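Local coordinates for ESAT-6/WXG100 secretion system protein (Streptococcus gallolyticus, PDB 7JQE) that is a membrane subunit of the bacterial type VIIb secretion system and probably contributes to toxin export through its extracellular region, at residues E122-R127 and N481-L486; S198-V203 and A421-L426. One frame throughout, in Å; residues are numbered along the deposited sequence.

Contact 1: E122-R127 and N481-L486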
loop_
_atom_site.group_PDB
_atom_site.type_symbol
_atom_site.label_atom_id
_atom_site.label_comp_id
_atom_site.label_asym_id
_atom_site.label_seq_id
_atom_site.Cartn_x
_atom_site.Cartn_y
_atom_site.Cartn_z
ATOM N N GLU A 122 -13.043 59.038 -13.140
ATOM C CA GLU A 122 -13.668 57.856 -12.557
ATOM C C GLU A 122 -13.555 56.661 -13.494
ATOM O O GLU A 122 -13.328 55.529 -13.046
ATOM C CB GLU A 122 -15.131 58.143 -12.229
ATOM C CG GLU A 122 -15.333 59.204 -11.162
ATOM C CD GLU A 122 -14.934 58.725 -9.780
ATOM O OE1 GLU A 122 -14.737 57.502 -9.606
ATOM O OE2 GLU A 122 -14.820 59.570 -8.867
ATOM N N VAL A 123 -13.708 56.892 -14.799
ATOM C CA VAL A 123 -13.588 55.799 -15.760
ATOM C C VAL A 123 -12.147 55.316 -15.849
ATOM O O VAL A 123 -11.891 54.123 -16.047
ATOM C CB VAL A 123 -14.122 56.230 -17.137
ATOM C CG1 VAL A 123 -13.850 55.144 -18.164
ATOM C CG2 VAL A 123 -15.609 56.539 -17.057
ATOM N N LYS A 124 -11.182 56.232 -15.722
ATOM C CA LYS A 124 -9.780 55.826 -15.735
ATOM C C LYS A 124 -9.461 54.941 -14.540
ATOM O O LYS A 124 -8.667 53.998 -14.648
ATOM C CB LYS A 124 -8.864 57.051 -15.741
ATOM C CG LYS A 124 -9.181 58.099 -16.802
ATOM C CD LYS A 124 -8.401 59.389 -16.551
ATOM C CE LYS A 124 -8.826 60.493 -17.512
ATOM N NZ LYS A 124 -8.283 61.835 -17.134
ATOM N N ALA A 125 -10.074 55.229 -13.387
ATOM C CA ALA A 125 -9.775 54.477 -12.174
ATOM C C ALA A 125 -10.328 53.061 -12.249
ATOM O O ALA A 125 -9.664 52.109 -11.823
ATOM C CB ALA A 125 -10.330 55.208 -10.953
ATOM N N THR A 126 -11.545 52.900 -12.778
ATOM C CA THR A 126 -12.107 51.559 -12.906
ATOM C C THR A 126 -11.386 50.759 -13.979
ATOM O O THR A 126 -11.250 49.538 -13.853
ATOM C CB THR A 126 -13.603 51.631 -13.220
ATOM O OG1 THR A 126 -13.785 51.968 -14.599
ATOM C CG2 THR A 126 -14.283 52.674 -12.355
ATOM N N ARG A 127 -10.922 51.421 -15.039
ATOM C CA ARG A 127 -10.107 50.727 -16.028
ATOM C C ARG A 127 -8.821 50.209 -15.396
ATOM O O ARG A 127 -8.317 49.145 -15.774
ATOM C CB ARG A 127 -9.802 51.656 -17.201
ATOM C CG ARG A 127 -9.167 50.977 -18.399
ATOM C CD ARG A 127 -8.745 52.003 -19.452
ATOM N NE ARG A 127 -7.712 52.906 -18.949
ATOM C CZ ARG A 127 -6.741 53.417 -19.696
ATOM N NH1 ARG A 127 -6.666 53.118 -20.987
ATOM N NH2 ARG A 127 -5.842 54.221 -19.149
ATOM N N ASN A 481 -11.795 52.361 -25.254
ATOM C CA ASN A 481 -12.564 52.983 -26.322
ATOM C C ASN A 481 -13.563 53.991 -25.770
ATOM O O ASN A 481 -13.820 55.028 -26.394
ATOM C CB ASN A 481 -13.281 51.909 -27.140
ATOM C CG ASN A 481 -14.041 52.489 -28.313
ATOM O OD1 ASN A 481 -13.458 52.798 -29.351
ATOM N ND2 ASN A 481 -15.348 52.645 -28.152
ATOM N N GLU A 482 -14.139 53.704 -24.600
ATOM C CA GLU A 482 -15.097 54.629 -24.005
ATOM C C GLU A 482 -14.409 55.902 -23.528
ATOM O O GLU A 482 -14.952 57.005 -23.680
ATOM C CB GLU A 482 -15.843 53.942 -22.860
ATOM C CG GLU A 482 -16.801 52.848 -23.328
ATOM C CD GLU A 482 -16.906 51.690 -22.351
ATOM O OE1 GLU A 482 -16.296 51.764 -21.266
ATOM O OE2 GLU A 482 -17.596 50.700 -22.670
ATOM N N ILE A 483 -13.207 55.773 -22.962
ATOM C CA ILE A 483 -12.446 56.957 -22.567
ATOM C C ILE A 483 -12.172 57.844 -23.776
ATOM O O ILE A 483 -12.278 59.074 -23.702
ATOM C CB ILE A 483 -11.140 56.542 -21.865
ATOM C CG1 ILE A 483 -11.447 55.694 -20.628
ATOM C CG2 ILE A 483 -10.324 57.769 -21.495
ATOM C CD1 ILE A 483 -10.219 55.215 -19.898
ATOM N N ILE A 484 -11.812 57.233 -24.905
ATOM C CA ILE A 484 -11.532 58.003 -26.113
ATOM C C ILE A 484 -12.768 58.782 -26.539
ATOM O O ILE A 484 -12.692 59.971 -26.873
ATOM C CB ILE A 484 -11.032 57.075 -27.233
ATOM C CG1 ILE A 484 -9.616 56.584 -26.924
ATOM C CG2 ILE A 484 -11.088 57.775 -28.578
ATOM C CD1 ILE A 484 -9.065 55.603 -27.943
ATOM N N GLU A 485 -13.930 58.126 -26.525
ATOM C CA GLU A 485 -15.153 58.808 -26.933
ATOM C C GLU A 485 -15.536 59.906 -25.946
ATOM O O GLU A 485 -15.996 60.980 -26.354
ATOM C CB GLU A 485 -16.289 57.800 -27.099
ATOM C CG GLU A 485 -16.239 57.049 -28.418
ATOM C CD GLU A 485 -17.295 55.965 -28.518
ATOM O OE1 GLU A 485 -18.011 55.732 -27.520
ATOM O OE2 GLU A 485 -17.408 55.344 -29.596
ATOM N N LEU A 486 -15.347 59.664 -24.647
ATOM C CA LEU A 486 -15.665 60.696 -23.663
ATOM C C LEU A 486 -14.756 61.908 -23.828
ATOM O O LEU A 486 -15.222 63.052 -23.773
ATOM C CB LEU A 486 -15.563 60.130 -22.247
ATOM C CG LEU A 486 -15.935 61.085 -21.108
ATOM C CD1 LEU A 486 -17.295 61.719 -21.345
ATOM C CD2 LEU A 486 -15.916 60.354 -19.775
#
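Val123 and Ile483 face each other across two nearly antiparallel helical segments, whose axes approach to 10.3 Å at an angle of 169° and whose CA atoms come nearest at this pair, 7.0 Å apart. Every touching pair across the contact involves Ile483. Its side chain runs out straight, with CD1 anti to CA (chi2 179°), and reaches between Val123 and Arg127. It slides past Val123 in the opposite direction, so that Val123 CG1 lies 3.5 Å from Ile483 CG1. The same valine methyl is also 4.0 Å from Ile483 CD1.

Arg127 crosses the isoleucine at about a right angle. Its chain bends at chi3 (64°), and Ile483 CD1 lies over one face of the guanidinium, 3.5 Å from Arg127 NE. The charged end is held elsewhere: Arg127 NH1 bonds to Thr480 OG1 and to Leu141 O. Lys124 adds an outer flank through its aliphatic stem, with Lys124 CG 4.4 Å from Ile483 CD1. One turn on, Thr126 OG1 donates to Val123 O at 3.2 Å, from the same face of that carbonyl as Arg127 N.

Leu120 of helix 102-135 also touches Ile483. In the second subunit, Leu119 packs on Leu486 and Thr126 on Glu482. The arrangement is an antiparallel helix pair formed by helices 102-135 and 462-491, from the two ends of the modelled chain, and it packs against the second subunit, consistent with a helical bundle shared by the two.

Contact 2: S198-V203 and A421-L426. With EDO (1,2-ethanediol), chain H.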
loop_
_atom_site.group_PDB
_atom_site.type_symbol
_atom_site.label_atom_id
_atom_site.label_comp_id
_atom_site.label_asym_id
_atom_site.label_seq_id
_atom_site.Cartn_x
_atom_site.Cartn_y
_atom_site.Cartn_z
ATOM N N SER A 198 -2.033 2.276 13.412
ATOM C CA SER A 198 -2.686 1.111 13.993
ATOM C C SER A 198 -1.921 -0.159 13.648
ATOM O O SER A 198 -1.599 -0.966 14.527
ATOM C CB SER A 198 -4.130 1.026 13.504
ATOM O OG SER A 198 -4.740 -0.179 13.926
ATOM N N LEU A 199 -1.613 -0.345 12.363
ATOM C CA LEU A 199 -0.821 -1.494 11.939
ATOM C C LEU A 199 0.523 -1.536 12.656
ATOM O O LEU A 199 0.955 -2.591 13.135
ATOM C CB LEU A 199 -0.616 -1.452 10.425
ATOM C CG LEU A 199 -1.758 -1.959 9.549
ATOM C CD1 LEU A 199 -1.496 -1.600 8.096
ATOM C CD2 LEU A 199 -1.905 -3.467 9.708
HETATM N N MSE A 200 1.204 -0.399 12.732
HETATM C CA MSE A 200 2.556 -0.358 13.277
HETATM C C MSE A 200 2.580 -0.540 14.790
HETATM O O MSE A 200 3.637 -0.792 15.367
HETATM C CB MSE A 200 3.242 0.958 12.899
HETATM C CG MSE A 200 3.459 1.116 11.396
HETATM SE SE MSE A 200 4.505 2.682 10.872
HETATM C CE MSE A 200 6.083 2.428 11.989
ATOM N N GLY A 201 1.413 -0.420 15.429
ATOM C CA GLY A 201 1.357 -0.546 16.878
ATOM C C GLY A 201 1.782 -1.912 17.385
ATOM O O GLY A 201 2.191 -2.049 18.541
ATOM N N SER A 202 1.689 -2.939 16.541
ATOM C CA SER A 202 2.072 -4.296 16.915
ATOM C C SER A 202 3.235 -4.805 16.070
ATOM O O SER A 202 3.404 -6.014 15.895
ATOM C CB SER A 202 0.877 -5.240 16.806
ATOM O OG SER A 202 0.472 -5.385 15.461
ATOM N N VAL A 203 4.051 -3.894 15.550
ATOM C CA VAL A 203 5.194 -4.243 14.718
ATOM C C VAL A 203 6.462 -3.691 15.354
ATOM O O VAL A 203 6.454 -2.628 15.983
ATOM C CB VAL A 203 5.022 -3.710 13.280
ATOM C CG1 VAL A 203 6.309 -3.867 12.496
ATOM C CG2 VAL A 203 3.876 -4.429 12.592
ATOM N N ALA A 421 3.869 -0.828 2.220
ATOM C CA ALA A 421 3.292 -0.523 0.915
ATOM C C ALA A 421 2.420 0.724 0.978
ATOM O O ALA A 421 2.418 1.533 0.043
ATOM C CB ALA A 421 2.489 -1.714 0.401
HETATM N N MSE A 422 1.674 0.897 2.066
HETATM C CA MSE A 422 0.880 2.100 2.261
HETATM C C MSE A 422 1.789 3.318 2.268
HETATM O O MSE A 422 1.571 4.273 1.524
HETATM C CB MSE A 422 0.089 2.024 3.563
HETATM C CG MSE A 422 -1.038 1.010 3.548
HETATM SE SE MSE A 422 -1.903 0.858 5.294
HETATM C CE MSE A 422 -3.442 -0.221 4.768
ATOM N N ILE A 423 2.826 3.271 3.106
ATOM C CA ILE A 423 3.776 4.378 3.169
ATOM C C ILE A 423 4.377 4.640 1.794
ATOM O O ILE A 423 4.454 5.786 1.338
ATOM C CB ILE A 423 4.865 4.090 4.215
ATOM C CG1 ILE A 423 4.230 3.909 5.596
ATOM C CG2 ILE A 423 5.885 5.210 4.234
ATOM C CD1 ILE A 423 5.210 3.449 6.678
ATOM N N GLN A 424 4.807 3.578 1.111
ATOM C CA GLN A 424 5.403 3.733 -0.214
ATOM C C GLN A 424 4.460 4.452 -1.176
ATOM O O GLN A 424 4.895 5.288 -1.976
ATOM C CB GLN A 424 5.780 2.362 -0.769
ATOM C CG GLN A 424 6.277 2.382 -2.197
ATOM C CD GLN A 424 6.545 0.989 -2.737
ATOM O OE1 GLN A 424 6.099 -0.006 -2.166
ATOM N NE2 GLN A 424 7.273 0.913 -3.843
ATOM N N THR A 425 3.164 4.133 -1.117
ATOM C CA THR A 425 2.209 4.644 -2.093
ATOM C C THR A 425 1.822 6.090 -1.817
ATOM O O THR A 425 1.428 6.811 -2.741
ATOM C CB THR A 425 0.955 3.769 -2.101
ATOM O OG1 THR A 425 1.326 2.401 -2.309
ATOM C CG2 THR A 425 0.005 4.204 -3.204
ATOM N N LEU A 426 1.915 6.526 -0.563
ATOM C CA LEU A 426 1.548 7.883 -0.188
ATOM C C LEU A 426 2.715 8.857 -0.289
ATOM O O LEU A 426 2.515 10.019 -0.655
ATOM C CB LEU A 426 0.987 7.902 1.237
ATOM C CG LEU A 426 -0.357 7.193 1.436
ATOM C CD1 LEU A 426 -0.744 7.153 2.909
ATOM C CD2 LEU A 426 -1.448 7.865 0.613
HETATM C C1 EDO H . 3.905 2.952 -5.880
HETATM O O1 EDO H . 4.390 3.286 -7.183
HETATM C C2 EDO H . 4.731 3.707 -4.843
HETATM O O2 EDO H . 4.732 5.112 -5.131
#
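Leu199 and Met422 meet with no flat side-chain group between them. The one side-chain amide in the two segments, on Gln424, turns neither face nor edge to 198-203. A bound 1,2-ethanediol approaches it obliquely, between face and edge, with C2 of the diol 3.3 Å from Gln424 CG, and Gln424 NE2 donates to Gln432 O. The motif is apolar helix-to-helix packing in the middle of the molecule, between helix 191-200 and the long helix 396-427. The backbones stay well apart, since the nearest CA atoms, those of Leu199 and Met422, are 10.5 Å from each other. Long side chains bridge the gap.

Met422 is a selenomethionine whose chain stays extended beyond CG. Leu199 crosses it at about a right angle and sets one methyl against the selenium, with Leu199 CD1 3.7 Å from Met422 SE. The terminal methyl is a little farther, Met422 CE lying 4.1 Å from Leu199 CD1. The second contact is looser. Met200, also a selenomethionine, bends at its last torsion (chi3 53°), and its SE comes within 4.3 Å of Ile423 CD1.

A type I beta turn from Met200 to Val203 then redirects the chain, its Val203 N bonded to Met200 O. Helix 225-244 adds Leu237, Leu238 and Tyr241 against Ile423, and Ile196 touches both Met422 and Ile423. Met422 also touches the second subunit, where Gln424 of that chain packs on it. On the long helix, Thr425 OG1 bonds to Ala421 O at 2.7 Å, while Thr425 N reaches the same oxygen from the opposite face of its carbonyl plane.

In the fold
From the N terminus, the chain first lays down helix 102-135, which holds one half of contact 1. It then passes through several helices and supplies segment 198-203 at helix 191-200. Helix 225-244 and the two antiparallel sheets follow before helix 396-427 returns and closes contact 2. Helix 462-491 finally comes back beside the first helix and closes contact 1. The loop of contact 2 is therefore nested inside that of contact 1. The contacts are far apart, about 43 Å between nearest atoms. Contact 1 joins the two ends of the modelled chain, and contact 2 ties the central helices. Both touch the second subunit.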